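Local coordinates for protein beta-methylmalyl-CoA dehydratase (Chloroflexus aurantiacus, PDB 4E3E) that catalyses the reversible dehydration of (2R,3S)-beta-methylmalyl-CoA to mesaconyl-CoA, a step of the glyoxylate assimilation cycle, at residues A297-P302 with A309-T314; I271-S276 with D343-M348; E203-V208 with N263-A268; G93-V98 with V138-I143. All coordinates share one frame; numbering follows the deposited sequence.

In the fold
Along the chain contact 4 closes first, then contact 3, and contact 1 is nested inside the long loop closed by contact 2. All four reach one large antiparallel sheet, as expected for a protein of the HotDog clan. Contacts 4, 2 and 1 join successive strands of it: 138-149, 84-95, 270-278, 338-349, 307-318 and 288-300. The centres of contacts 1 and 2 lie about 8 Å apart and those of 2 and 4 about 11 Å. Contact 3, where outermost strand 204-212 meets helix 250-265, has its centre about 25 Å from that of contact 4. The row thus runs from a probable substrate-binding loop at contact 4 to the subunit interface at contact 3.

Contact 1 of 4, residues A297-P302 with A309-T314; sequences AKMAIP and ALRVRT
The flat guanidinium of R311 lies beyond the contact, its NH2 and NH1 in salt bridges to D343 and D167, and it is the CB at the root of its chain that meets A297 CB at 3.9 Å. The small methyl of A297 lets the long arginine chain run on past it. Beyond A297 on the same face, M299, present as selenomethionine, reaches the aliphatic part of the arginine with CE, 4.3 Å from R311 CD. On the other face K298 and L310 lie side by side, and K298 CG rests 3.8 Å from L310 CD2. With CG anti to its N (chi1 176°), K298 lays its methylenes along the leucine, then bends and gives NZ to the carbonyl of Y199, while W196 supplies a cation-pi partner. I301 sends CD1 back to A309 CB at 3.9 Å. The backbones are tied by R311 N to A297 O at 2.9 Å and by a reciprocal pair between M299 and A309, M299 N to A309 O being the straighter at 175°. Strands 288-300 and 307-318 thus form an antiparallel beta hairpin, two neighbouring strands of the HotDog sheet.

Contact 2 of 4, residues I271-S276 with D343-M348; sequences IAAINS and DYTVLM
Y344 holds CG between its backbone N and carbonyl carbon (chi1 58°), which carries the ring off the backbone toward strand 307-318 with CD2 beside I271, and I271 carries CG1 beside its own N (chi1 -65°), pointing the ethyl branch at that ring. The two side chains cross at about a right angle, I271 CG1 lying 3.8 Å from Y344 CD2. The ethyl arm of isoleucine suits the place, since CG1 and CD1 both lie against CD2 and CE2 of the ring, while CG2 packs by T345 O. At the first of two bulges the methyl of A272 points at strand 338-349 and fits against L347, CB to CG 3.8 Å.

Both are classic beta bulges that interrupt the regular pairing. A272 and A273 both face T345, whose carbonyl oxygen takes a bond from A272 N at 2.8 Å and a weak one from A273 N; T345 N answers to A273 O. N275 and S276 likewise both face D343: its O accepts from N275 N at 2.8 Å and from S276 N at 3.0 Å, so one carbonyl serves two successive backbone amides. D343 N returns a bond to S276 O. Beside this bulge S276 OG packs on D343 CB at 3.3 Å, while the aspartate gives OD2 to R311 in a salt bridge, a buried charge matched from the next strand.

The pair lies deep in the sheet. Strand 84-95 flanks 270-278, and strand 307-318 flanks 338-349, where Y344 OH bonds T314 OG1. Helix 65-80 covers I271 and I274 through L66 and F69, and R258 of helix 250-265 also touches I271.

Contact 3 of 4, residues E203-V208 with N263-A268; sequences EKIDHV and NGLANA
I205 points its side chain at the end of the helix, CD1 meeting L265 CD2 at 4.2 Å while CG2 lies close to the CA of G264. Only a glycine fits there: a CB on G264 would run into I205 CG2, and its backbone angles (phi 126°) alone call for the residue. D206 points away from the helix and closes an Asx turn, its OD1 accepting from V208 N at 2.9 Å, which curls the chain at D206-V208. H207 carries most of this segment's share of the contact. Its ring has the carbonyl oxygen of I205 over one face and N263 O at the edge, in plane, where ND1 donates a nearly straight 2.8 Å bond (168°). L265 CD1 packs at CE1, 4.0 Å away, and NE2 is paired with S293 OG, so both ring nitrogens are engaged and the ring's rotation is fixed. A phenylalanine in its place would probably leave the carbonyl of N263 without its ring donor and cost S293 one of its partners. The backbone of H207 is gripped too: N263 ND2 gives its O a 3.0 Å bond from above the carbonyl plane. V208 lays CB against that same amide nitrogen.

N263 OD1 accepts from the backbone N of N6 of the second subunit, whose T5 also packs on I205 and N263. Thus the kinked end of helix 250-265 is pinned to outermost strand 204-212, beside strand 288-300 and at the dimer interface.

Contact 4 of 4, residues G93-V98 with V138-I143; sequences GRFGAV and VVLEYI
R94 grips a single carboxylate oxygen of E141 side-on, NE at 2.9 Å and NH2 at 2.8 Å from OE2, in a salt bridge. OE2 sits at the edge of the guanidinium, in its plane, but the carboxylate is turned 81° against it: NE meets the anti lone pair of OE2 while NH2 comes from above the carboxylate plane. E141 sets CG between its N and carbonyl carbon (chi1 63°) and then runs extended to reach across the strands. Its other oxygen, OE1, is bonded by H128 NE2. With the carboxylate cut back to an alanine here, the charge of R94 would probably lose its mate, H128 its partner, and the guanidinium would be freer to turn.

Beneath the salt bridge the same two residues form a reciprocal backbone pair, R94 N to E141 O and E141 N to R94 O. Where the strand ends, G96 N bonds V139 O at 2.8 Å and A97 N bonds V138 O at 3.0 Å, on a lone pair in the carbonyl plane. Glycine suits position 96, since a CB would collide with V138 O. A water donates to both A97 O and V139 O, bridging the two segments.

On the opposite face L140 CD1 sits over the F95 ring in a CH-pi contact, 3.9 Å from its centroid. Y142 CB closes on the bare CA of G93 at 3.5 Å.

The chemistry is thus divided, a charged clasp on one side and apolar packing on the other. Together with the backbone bonds it anchors the start of the G96-V98 loop, which by similarity binds substrate.

Contact 1 of 4, residues A297-P302 with A309-T314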
loop_
_atom_site.group_PDB
_atom_site.type_symbol
_atom_site.label_atom_id
_atom_site.label_comp_id
_atom_site.label_asym_id
_atom_site.label_seq_id
_atom_site.Cartn_x
_atom_site.Cartn_y
_atom_site.Cartn_z
ATOM N N ALA A 297 -21.216 -22.945 -18.112
ATOM C CA ALA A 297 -21.502 -24.333 -17.771
ATOM C C ALA A 297 -21.598 -24.499 -16.280
ATOM O O ALA A 297 -21.027 -23.702 -15.507
ATOM C CB ALA A 297 -20.413 -25.253 -18.316
ATOM N N LYS A 298 -22.309 -25.550 -15.881
ATOM C CA LYS A 298 -22.426 -25.939 -14.489
ATOM C C LYS A 298 -22.066 -27.415 -14.397
ATOM O O LYS A 298 -22.591 -28.232 -15.167
ATOM C CB LYS A 298 -23.855 -25.691 -13.989
ATOM C CG LYS A 298 -24.115 -26.165 -12.568
ATOM C CD LYS A 298 -25.591 -26.067 -12.162
ATOM C CE LYS A 298 -26.082 -24.633 -12.081
ATOM N NZ LYS A 298 -27.508 -24.566 -11.643
HETATM N N MSE A 299 -21.180 -27.767 -13.470
HETATM C CA MSE A 299 -20.659 -29.133 -13.414
HETATM C C MSE A 299 -20.652 -29.599 -11.981
HETATM O O MSE A 299 -20.303 -28.827 -11.075
HETATM C CB MSE A 299 -19.244 -29.179 -14.041
HETATM C CG MSE A 299 -19.029 -28.072 -15.098
HETATM SE SE MSE A 299 -17.148 -27.805 -15.648
HETATM C CE MSE A 299 -17.302 -27.542 -17.606
ATOM N N ALA A 300 -21.057 -30.852 -11.759
ATOM C CA ALA A 300 -20.923 -31.497 -10.454
ATOM C C ALA A 300 -19.452 -31.813 -10.191
ATOM O O ALA A 300 -18.684 -32.061 -11.131
ATOM C CB ALA A 300 -21.737 -32.789 -10.405
ATOM N N ILE A 301 -19.068 -31.816 -8.916
ATOM C CA ILE A 301 -17.727 -32.204 -8.528
ATOM C C ILE A 301 -17.824 -33.665 -8.136
ATOM O O ILE A 301 -18.633 -34.010 -7.262
ATOM C CB ILE A 301 -17.179 -31.359 -7.345
ATOM C CG1 ILE A 301 -17.095 -29.861 -7.715
ATOM C CG2 ILE A 301 -15.813 -31.878 -6.902
ATOM C CD1 ILE A 301 -15.919 -29.503 -8.590
ATOM N N PRO A 302 -17.018 -34.530 -8.789
ATOM C CA PRO A 302 -17.019 -35.957 -8.482
ATOM C C PRO A 302 -16.799 -36.194 -7.000
ATOM O O PRO A 302 -15.864 -35.637 -6.420
ATOM C CB PRO A 302 -15.831 -36.497 -9.290
ATOM C CG PRO A 302 -15.650 -35.528 -10.399
ATOM C CD PRO A 302 -16.069 -34.191 -9.868
ATOM N N ALA A 309 -19.096 -26.773 -9.299
ATOM C CA ALA A 309 -18.306 -25.887 -10.135
ATOM C C ALA A 309 -19.171 -25.131 -11.127
ATOM O O ALA A 309 -20.179 -25.650 -11.616
ATOM C CB ALA A 309 -17.227 -26.666 -10.876
ATOM N N LEU A 310 -18.766 -23.907 -11.424
ATOM C CA LEU A 310 -19.338 -23.157 -12.538
ATOM C C LEU A 310 -18.208 -22.716 -13.435
ATOM O O LEU A 310 -17.171 -22.226 -12.957
ATOM C CB LEU A 310 -20.103 -21.925 -12.056
ATOM C CG LEU A 310 -21.329 -22.100 -11.152
ATOM C CD1 LEU A 310 -21.745 -20.745 -10.581
ATOM C CD2 LEU A 310 -22.495 -22.756 -11.881
ATOM N N ARG A 311 -18.392 -22.917 -14.731
ATOM C CA ARG A 311 -17.464 -22.376 -15.701
ATOM C C ARG A 311 -18.013 -21.012 -16.073
ATOM O O ARG A 311 -19.165 -20.899 -16.503
ATOM C CB ARG A 311 -17.323 -23.275 -16.933
ATOM C CG ARG A 311 -16.261 -22.770 -17.917
ATOM C CD ARG A 311 -16.105 -23.681 -19.129
ATOM N NE ARG A 311 -14.996 -23.243 -19.987
ATOM C CZ ARG A 311 -14.477 -23.961 -20.983
ATOM N NH1 ARG A 311 -14.954 -25.169 -21.270
ATOM N NH2 ARG A 311 -13.471 -23.474 -21.697
ATOM N N VAL A 312 -17.195 -19.981 -15.873
ATOM C CA VAL A 312 -17.633 -18.600 -16.016
ATOM C C VAL A 312 -16.773 -17.900 -17.051
ATOM O O VAL A 312 -15.552 -18.089 -17.077
ATOM C CB VAL A 312 -17.534 -17.848 -14.663
ATOM C CG1 VAL A 312 -17.984 -16.380 -14.783
ATOM C CG2 VAL A 312 -18.323 -18.575 -13.571
ATOM N N ARG A 313 -17.415 -17.111 -17.912
ATOM C CA ARG A 313 -16.708 -16.117 -18.703
ATOM C C ARG A 313 -16.979 -14.748 -18.093
ATOM O O ARG A 313 -18.137 -14.327 -18.000
ATOM C CB ARG A 313 -17.174 -16.106 -20.163
ATOM C CG ARG A 313 -16.400 -15.109 -21.027
ATOM C CD ARG A 313 -16.963 -14.930 -22.457
ATOM N NE ARG A 313 -17.212 -16.209 -23.130
ATOM C CZ ARG A 313 -16.272 -17.052 -23.563
ATOM N NH1 ARG A 313 -14.975 -16.776 -23.419
ATOM N NH2 ARG A 313 -16.637 -18.193 -24.137
ATOM N N THR A 314 -15.922 -14.055 -17.675
ATOM C CA THR A 314 -16.071 -12.648 -17.308
ATOM C C THR A 314 -15.405 -11.793 -18.368
ATOM O O THR A 314 -14.244 -12.009 -18.726
ATOM C CB THR A 314 -15.524 -12.350 -15.915
ATOM O OG1 THR A 314 -16.189 -13.206 -14.954
ATOM C CG2 THR A 314 -15.756 -10.892 -15.546
#

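Contact 2 of 4, residues I271-S276 with D343-M348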
loop_
_atom_site.group_PDB
_atom_site.type_symbol
_atom_site.label_atom_id
_atom_site.label_comp_id
_atom_site.label_asym_id
_atom_site.label_seq_id
_atom_site.Cartn_x
_atom_site.Cartn_y
_atom_site.Cartn_z
ATOM N N ILE A 271 -11.394 -19.276 -7.138
ATOM C CA ILE A 271 -11.128 -19.710 -8.493
ATOM C C ILE A 271 -10.287 -20.968 -8.434
ATOM O O ILE A 271 -9.221 -20.985 -7.794
ATOM C CB ILE A 271 -10.390 -18.627 -9.308
ATOM C CG1 ILE A 271 -11.297 -17.401 -9.486
ATOM C CG2 ILE A 271 -9.914 -19.226 -10.631
ATOM C CD1 ILE A 271 -10.599 -16.174 -10.076
ATOM N N ALA A 272 -10.776 -22.027 -9.078
ATOM C CA ALA A 272 -10.093 -23.312 -9.038
ATOM C C ALA A 272 -9.310 -23.607 -10.317
ATOM O O ALA A 272 -8.410 -24.457 -10.317
ATOM C CB ALA A 272 -11.081 -24.424 -8.738
ATOM N N ALA A 273 -9.648 -22.913 -11.404
ATOM C CA ALA A 273 -8.941 -23.086 -12.660
ATOM C C ALA A 273 -9.087 -21.871 -13.548
ATOM O O ALA A 273 -10.106 -21.173 -13.495
ATOM C CB ALA A 273 -9.461 -24.313 -13.409
ATOM N N ILE A 274 -8.073 -21.643 -14.376
ATOM C CA ILE A 274 -8.158 -20.699 -15.490
ATOM C C ILE A 274 -8.115 -21.498 -16.798
ATOM O O ILE A 274 -7.159 -22.229 -17.050
ATOM C CB ILE A 274 -7.012 -19.674 -15.453
ATOM C CG1 ILE A 274 -7.142 -18.804 -14.196
ATOM C CG2 ILE A 274 -7.030 -18.803 -16.708
ATOM C CD1 ILE A 274 -5.860 -18.107 -13.782
ATOM N N ASN A 275 -9.152 -21.349 -17.617
ATOM C CA ASN A 275 -9.291 -22.120 -18.864
ATOM C C ASN A 275 -8.736 -21.376 -20.067
ATOM O O ASN A 275 -8.087 -21.964 -20.941
ATOM C CB ASN A 275 -10.764 -22.465 -19.094
ATOM C CG ASN A 275 -11.395 -23.111 -17.876
ATOM O OD1 ASN A 275 -12.439 -22.656 -17.372
ATOM N ND2 ASN A 275 -10.751 -24.145 -17.371
ATOM N N SER A 276 -8.993 -20.079 -20.119
ATOM C CA SER A 276 -8.390 -19.245 -21.154
ATOM C C SER A 276 -8.522 -17.799 -20.737
ATOM O O SER A 276 -9.286 -17.477 -19.819
ATOM C CB SER A 276 -9.017 -19.497 -22.531
ATOM O OG SER A 276 -10.322 -18.972 -22.579
ATOM N N ASP A 343 -11.952 -16.827 -19.014
ATOM C CA ASP A 343 -12.776 -18.027 -18.935
ATOM C C ASP A 343 -12.144 -18.886 -17.850
ATOM O O ASP A 343 -10.994 -19.304 -17.968
ATOM C CB ASP A 343 -12.759 -18.714 -20.330
ATOM C CG ASP A 343 -13.312 -20.156 -20.343
ATOM O OD1 ASP A 343 -13.703 -20.768 -19.309
ATOM O OD2 ASP A 343 -13.346 -20.706 -21.458
ATOM N N TYR A 344 -12.889 -19.139 -16.779
ATOM C CA TYR A 344 -12.327 -19.766 -15.605
ATOM C C TYR A 344 -13.404 -20.556 -14.899
ATOM O O TYR A 344 -14.581 -20.519 -15.283
ATOM C CB TYR A 344 -11.703 -18.709 -14.662
ATOM C CG TYR A 344 -12.675 -17.640 -14.187
ATOM C CD1 TYR A 344 -13.214 -16.711 -15.088
ATOM C CD2 TYR A 344 -13.078 -17.570 -12.841
ATOM C CE1 TYR A 344 -14.109 -15.735 -14.671
ATOM C CE2 TYR A 344 -13.980 -16.591 -12.415
ATOM C CZ TYR A 344 -14.490 -15.669 -13.343
ATOM O OH TYR A 344 -15.385 -14.689 -12.942
ATOM N N THR A 345 -12.995 -21.280 -13.872
ATOM C CA THR A 345 -13.890 -22.145 -13.138
ATOM C C THR A 345 -13.842 -21.803 -11.651
ATOM O O THR A 345 -12.756 -21.771 -11.026
ATOM C CB THR A 345 -13.520 -23.617 -13.354
ATOM O OG1 THR A 345 -13.629 -23.927 -14.748
ATOM C CG2 THR A 345 -14.448 -24.539 -12.567
ATOM N N VAL A 346 -15.025 -21.553 -11.092
ATOM C CA VAL A 346 -15.151 -21.206 -9.680
ATOM C C VAL A 346 -15.777 -22.370 -8.930
ATOM O O VAL A 346 -16.450 -23.227 -9.523
ATOM C CB VAL A 346 -16.005 -19.939 -9.477
ATOM C CG1 VAL A 346 -15.337 -18.732 -10.136
ATOM C CG2 VAL A 346 -17.420 -20.145 -10.040
ATOM N N LEU A 347 -15.534 -22.419 -7.630
ATOM C CA LEU A 347 -16.232 -23.344 -6.759
ATOM C C LEU A 347 -17.312 -22.549 -6.028
ATOM O O LEU A 347 -17.066 -21.407 -5.628
ATOM C CB LEU A 347 -15.269 -23.984 -5.750
ATOM C CG LEU A 347 -14.020 -24.699 -6.290
ATOM C CD1 LEU A 347 -13.134 -25.171 -5.143
ATOM C CD2 LEU A 347 -14.393 -25.870 -7.190
HETATM N N MSE A 348 -18.492 -23.147 -5.851
HETATM C CA MSE A 348 -19.599 -22.496 -5.127
HETATM C C MSE A 348 -20.326 -23.503 -4.260
HETATM O O MSE A 348 -20.599 -24.615 -4.708
HETATM C CB MSE A 348 -20.555 -21.880 -6.150
HETATM C CG MSE A 348 -21.753 -21.218 -5.471
HETATM SE SE MSE A 348 -22.845 -20.180 -6.756
HETATM C CE MSE A 348 -21.651 -18.740 -7.426
#

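Contact 3 of 4, residues E203-V208 with N263-A268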
loop_
_atom_site.group_PDB
_atom_site.type_symbol
_atom_site.label_atom_id
_atom_site.label_comp_id
_atom_site.label_asym_id
_atom_site.label_seq_id
_atom_site.Cartn_x
_atom_site.Cartn_y
_atom_site.Cartn_z
ATOM N N GLU A 203 -27.031 -17.746 -18.441
ATOM C CA GLU A 203 -27.421 -16.475 -17.907
ATOM C C GLU A 203 -26.272 -15.497 -17.909
ATOM O O GLU A 203 -25.143 -15.871 -17.757
ATOM C CB GLU A 203 -28.057 -16.616 -16.542
ATOM C CG GLU A 203 -27.223 -16.201 -15.381
ATOM C CD GLU A 203 -27.971 -16.294 -14.082
ATOM O OE1 GLU A 203 -27.859 -17.298 -13.409
ATOM O OE2 GLU A 203 -28.657 -15.352 -13.735
ATOM N N LYS A 204 -26.603 -14.240 -18.112
ATOM C CA LYS A 204 -25.634 -13.171 -18.132
ATOM C C LYS A 204 -25.867 -12.234 -16.979
ATOM O O LYS A 204 -26.981 -11.945 -16.645
ATOM C CB LYS A 204 -25.672 -12.413 -19.438
ATOM C CG LYS A 204 -25.404 -13.285 -20.626
ATOM C CD LYS A 204 -25.065 -12.465 -21.829
ATOM C CE LYS A 204 -25.621 -13.119 -23.060
ATOM N NZ LYS A 204 -24.604 -13.062 -24.120
ATOM N N ILE A 205 -24.783 -11.802 -16.364
ATOM C CA ILE A 205 -24.823 -10.991 -15.146
ATOM C C ILE A 205 -24.042 -9.687 -15.315
ATOM O O ILE A 205 -22.822 -9.707 -15.523
ATOM C CB ILE A 205 -24.221 -11.768 -13.965
ATOM C CG1 ILE A 205 -24.922 -13.126 -13.821
ATOM C CG2 ILE A 205 -24.321 -10.956 -12.679
ATOM C CD1 ILE A 205 -24.201 -14.083 -12.896
ATOM N N ASP A 206 -24.743 -8.562 -15.216
ATOM C CA ASP A 206 -24.124 -7.239 -15.286
ATOM C C ASP A 206 -23.636 -6.884 -13.886
ATOM O O ASP A 206 -24.450 -6.753 -12.975
ATOM C CB ASP A 206 -25.167 -6.231 -15.777
ATOM C CG ASP A 206 -24.612 -4.828 -15.973
ATOM O OD1 ASP A 206 -23.481 -4.532 -15.550
ATOM O OD2 ASP A 206 -25.335 -3.999 -16.564
ATOM N N HIS A 207 -22.319 -6.733 -13.705
ATOM C CA HIS A 207 -21.765 -6.439 -12.371
ATOM C C HIS A 207 -21.900 -4.998 -11.942
ATOM O O HIS A 207 -21.589 -4.659 -10.790
ATOM C CB HIS A 207 -20.329 -6.946 -12.242
ATOM C CG HIS A 207 -20.203 -8.420 -12.483
ATOM N ND1 HIS A 207 -20.911 -9.331 -11.772
ATOM C CD2 HIS A 207 -19.463 -9.138 -13.417
ATOM C CE1 HIS A 207 -20.628 -10.568 -12.221
ATOM N NE2 HIS A 207 -19.738 -10.452 -13.222
ATOM N N VAL A 208 -22.388 -4.157 -12.865
ATOM C CA VAL A 208 -22.816 -2.780 -12.588
ATOM C C VAL A 208 -21.664 -1.791 -12.324
ATOM O O VAL A 208 -21.504 -0.810 -13.066
ATOM C CB VAL A 208 -23.893 -2.701 -11.456
ATOM C CG1 VAL A 208 -24.307 -1.261 -11.200
ATOM C CG2 VAL A 208 -25.130 -3.539 -11.805
ATOM N N ASN A 263 -20.349 -8.536 -7.070
ATOM C CA ASN A 263 -21.713 -8.108 -7.272
ATOM C C ASN A 263 -22.367 -9.043 -8.283
ATOM O O ASN A 263 -22.379 -8.759 -9.486
ATOM C CB ASN A 263 -21.774 -6.643 -7.767
ATOM C CG ASN A 263 -23.190 -6.097 -7.757
ATOM O OD1 ASN A 263 -24.069 -6.660 -7.104
ATOM N ND2 ASN A 263 -23.424 -4.999 -8.482
ATOM N N GLY A 264 -22.868 -10.182 -7.798
ATOM C CA GLY A 264 -23.597 -11.123 -8.652
ATOM C C GLY A 264 -23.054 -12.537 -8.599
ATOM O O GLY A 264 -23.749 -13.492 -8.992
ATOM N N LEU A 265 -21.811 -12.671 -8.133
ATOM C CA LEU A 265 -21.192 -13.987 -7.948
ATOM C C LEU A 265 -20.545 -14.131 -6.563
ATOM O O LEU A 265 -19.508 -14.775 -6.429
ATOM C CB LEU A 265 -20.168 -14.254 -9.066
ATOM C CG LEU A 265 -20.762 -14.572 -10.445
ATOM C CD1 LEU A 265 -19.739 -14.377 -11.550
ATOM C CD2 LEU A 265 -21.356 -15.985 -10.476
ATOM N N ALA A 266 -21.167 -13.545 -5.538
ATOM C CA ALA A 266 -20.595 -13.504 -4.186
ATOM C C ALA A 266 -20.241 -14.882 -3.605
ATOM O O ALA A 266 -19.258 -15.007 -2.877
ATOM C CB ALA A 266 -21.522 -12.752 -3.236
ATOM N N ASN A 267 -21.024 -15.915 -3.925
ATOM C CA ASN A 267 -20.731 -17.253 -3.378
ATOM C C ASN A 267 -19.721 -18.058 -4.196
ATOM O O ASN A 267 -19.403 -19.203 -3.839
ATOM C CB ASN A 267 -22.024 -18.047 -3.108
ATOM C CG ASN A 267 -22.751 -17.546 -1.871
ATOM O OD1 ASN A 267 -23.957 -17.281 -1.903
ATOM N ND2 ASN A 267 -22.016 -17.398 -0.779
ATOM N N ALA A 268 -19.206 -17.456 -5.282
ATOM C CA ALA A 268 -18.104 -18.056 -6.040
ATOM C C ALA A 268 -16.832 -17.866 -5.220
ATOM O O ALA A 268 -16.007 -16.988 -5.507
ATOM C CB ALA A 268 -17.968 -17.427 -7.421
#

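Contact 4 of 4, residues G93-V98 with V138-I143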
loop_
_atom_site.group_PDB
_atom_site.type_symbol
_atom_site.label_atom_id
_atom_site.label_comp_id
_atom_site.label_asym_id
_atom_site.label_seq_id
_atom_site.Cartn_x
_atom_site.Cartn_y
_atom_site.Cartn_z
ATOM N N GLY A 93 -4.739 -23.888 -16.566
ATOM C CA GLY A 93 -4.338 -23.253 -15.310
ATOM C C GLY A 93 -5.009 -23.934 -14.142
ATOM O O GLY A 93 -6.156 -23.621 -13.831
ATOM N N ARG A 94 -4.306 -24.874 -13.505
ATOM C CA ARG A 94 -4.865 -25.677 -12.412
ATOM C C ARG A 94 -4.293 -25.215 -11.067
ATOM O O ARG A 94 -3.074 -25.262 -10.872
ATOM C CB ARG A 94 -4.529 -27.161 -12.628
ATOM C CG ARG A 94 -5.072 -28.097 -11.548
ATOM C CD ARG A 94 -4.548 -29.509 -11.737
ATOM N NE ARG A 94 -3.098 -29.570 -11.568
ATOM C CZ ARG A 94 -2.482 -29.761 -10.405
ATOM N NH1 ARG A 94 -3.189 -29.912 -9.290
ATOM N NH2 ARG A 94 -1.155 -29.809 -10.360
ATOM N N PHE A 95 -5.161 -24.763 -10.152
ATOM C CA PHE A 95 -4.725 -24.437 -8.785
ATOM C C PHE A 95 -4.583 -25.726 -7.986
ATOM O O PHE A 95 -5.411 -26.615 -8.109
ATOM C CB PHE A 95 -5.670 -23.413 -8.122
ATOM C CG PHE A 95 -5.533 -22.023 -8.720
ATOM C CD1 PHE A 95 -4.581 -21.121 -8.224
ATOM C CD2 PHE A 95 -6.308 -21.637 -9.809
ATOM C CE1 PHE A 95 -4.425 -19.854 -8.806
ATOM C CE2 PHE A 95 -6.164 -20.372 -10.381
ATOM C CZ PHE A 95 -5.217 -19.481 -9.887
ATOM N N GLY A 96 -3.509 -25.845 -7.212
ATOM C CA GLY A 96 -3.182 -27.093 -6.521
ATOM C C GLY A 96 -3.356 -26.905 -5.022
ATOM O O GLY A 96 -4.448 -26.602 -4.561
ATOM N N ALA A 97 -2.284 -27.066 -4.251
ATOM C CA ALA A 97 -2.361 -26.857 -2.804
ATOM C C ALA A 97 -2.719 -25.410 -2.459
ATOM O O ALA A 97 -2.316 -24.459 -3.152
ATOM C CB ALA A 97 -1.060 -27.267 -2.126
ATOM N N VAL A 98 -3.508 -25.258 -1.401
ATOM C CA VAL A 98 -3.838 -23.943 -0.842
ATOM C C VAL A 98 -2.559 -23.221 -0.399
ATOM O O VAL A 98 -1.621 -23.842 0.130
ATOM C CB VAL A 98 -4.792 -24.096 0.367
ATOM C CG1 VAL A 98 -5.125 -22.758 1.000
ATOM C CG2 VAL A 98 -6.065 -24.786 -0.070
ATOM N N VAL A 138 2.880 -28.377 -5.720
ATOM C CA VAL A 138 2.423 -27.479 -6.773
ATOM C C VAL A 138 1.191 -26.735 -6.266
ATOM O O VAL A 138 0.239 -27.356 -5.796
ATOM C CB VAL A 138 2.084 -28.290 -8.039
ATOM C CG1 VAL A 138 1.455 -27.409 -9.106
ATOM C CG2 VAL A 138 3.337 -29.020 -8.560
ATOM N N VAL A 139 1.232 -25.406 -6.340
ATOM C CA VAL A 139 0.119 -24.565 -5.927
ATOM C C VAL A 139 -0.579 -24.037 -7.172
ATOM O O VAL A 139 -1.751 -23.646 -7.125
ATOM C CB VAL A 139 0.574 -23.405 -4.995
ATOM C CG1 VAL A 139 1.266 -23.978 -3.739
ATOM C CG2 VAL A 139 1.473 -22.424 -5.730
ATOM N N LEU A 140 0.148 -24.051 -8.286
ATOM C CA LEU A 140 -0.383 -23.593 -9.557
ATOM C C LEU A 140 0.502 -24.072 -10.697
ATOM O O LEU A 140 1.736 -24.010 -10.614
ATOM C CB LEU A 140 -0.439 -22.069 -9.578
ATOM C CG LEU A 140 -0.807 -21.373 -10.898
ATOM C CD1 LEU A 140 -2.228 -21.732 -11.321
ATOM C CD2 LEU A 140 -0.634 -19.863 -10.774
ATOM N N GLU A 141 -0.139 -24.559 -11.751
ATOM C CA GLU A 141 0.526 -24.766 -13.037
ATOM C C GLU A 141 -0.373 -24.240 -14.157
ATOM O O GLU A 141 -1.596 -24.271 -14.044
ATOM C CB GLU A 141 0.881 -26.243 -13.257
ATOM C CG GLU A 141 -0.325 -27.174 -13.332
ATOM C CD GLU A 141 0.060 -28.608 -13.629
ATOM O OE1 GLU A 141 0.988 -28.836 -14.426
ATOM O OE2 GLU A 141 -0.563 -29.515 -13.064
ATOM N N TYR A 142 0.226 -23.754 -15.231
ATOM C CA TYR A 142 -0.544 -23.276 -16.381
ATOM C C TYR A 142 0.360 -23.232 -17.608
ATOM O O TYR A 142 1.593 -23.341 -17.501
ATOM C CB TYR A 142 -1.165 -21.890 -16.117
ATOM C CG TYR A 142 -0.135 -20.811 -15.858
ATOM C CD1 TYR A 142 0.528 -20.188 -16.914
ATOM C CD2 TYR A 142 0.189 -20.426 -14.553
ATOM C CE1 TYR A 142 1.496 -19.213 -16.684
ATOM C CE2 TYR A 142 1.151 -19.454 -14.311
ATOM C CZ TYR A 142 1.803 -18.851 -15.383
ATOM O OH TYR A 142 2.764 -17.889 -15.167
ATOM N N ILE A 143 -0.266 -23.077 -18.768
ATOM C CA ILE A 143 0.444 -22.857 -20.007
ATOM C C ILE A 143 0.104 -21.450 -20.451
ATOM O O ILE A 143 -1.038 -21.012 -20.334
ATOM C CB ILE A 143 0.007 -23.875 -21.084
ATOM C CG1 ILE A 143 0.494 -25.283 -20.714
ATOM C CG2 ILE A 143 0.497 -23.465 -22.470
ATOM C CD1 ILE A 143 -0.279 -26.374 -21.415
HETATM O O HOH W 1 -3.168 -22.655 -4.959
#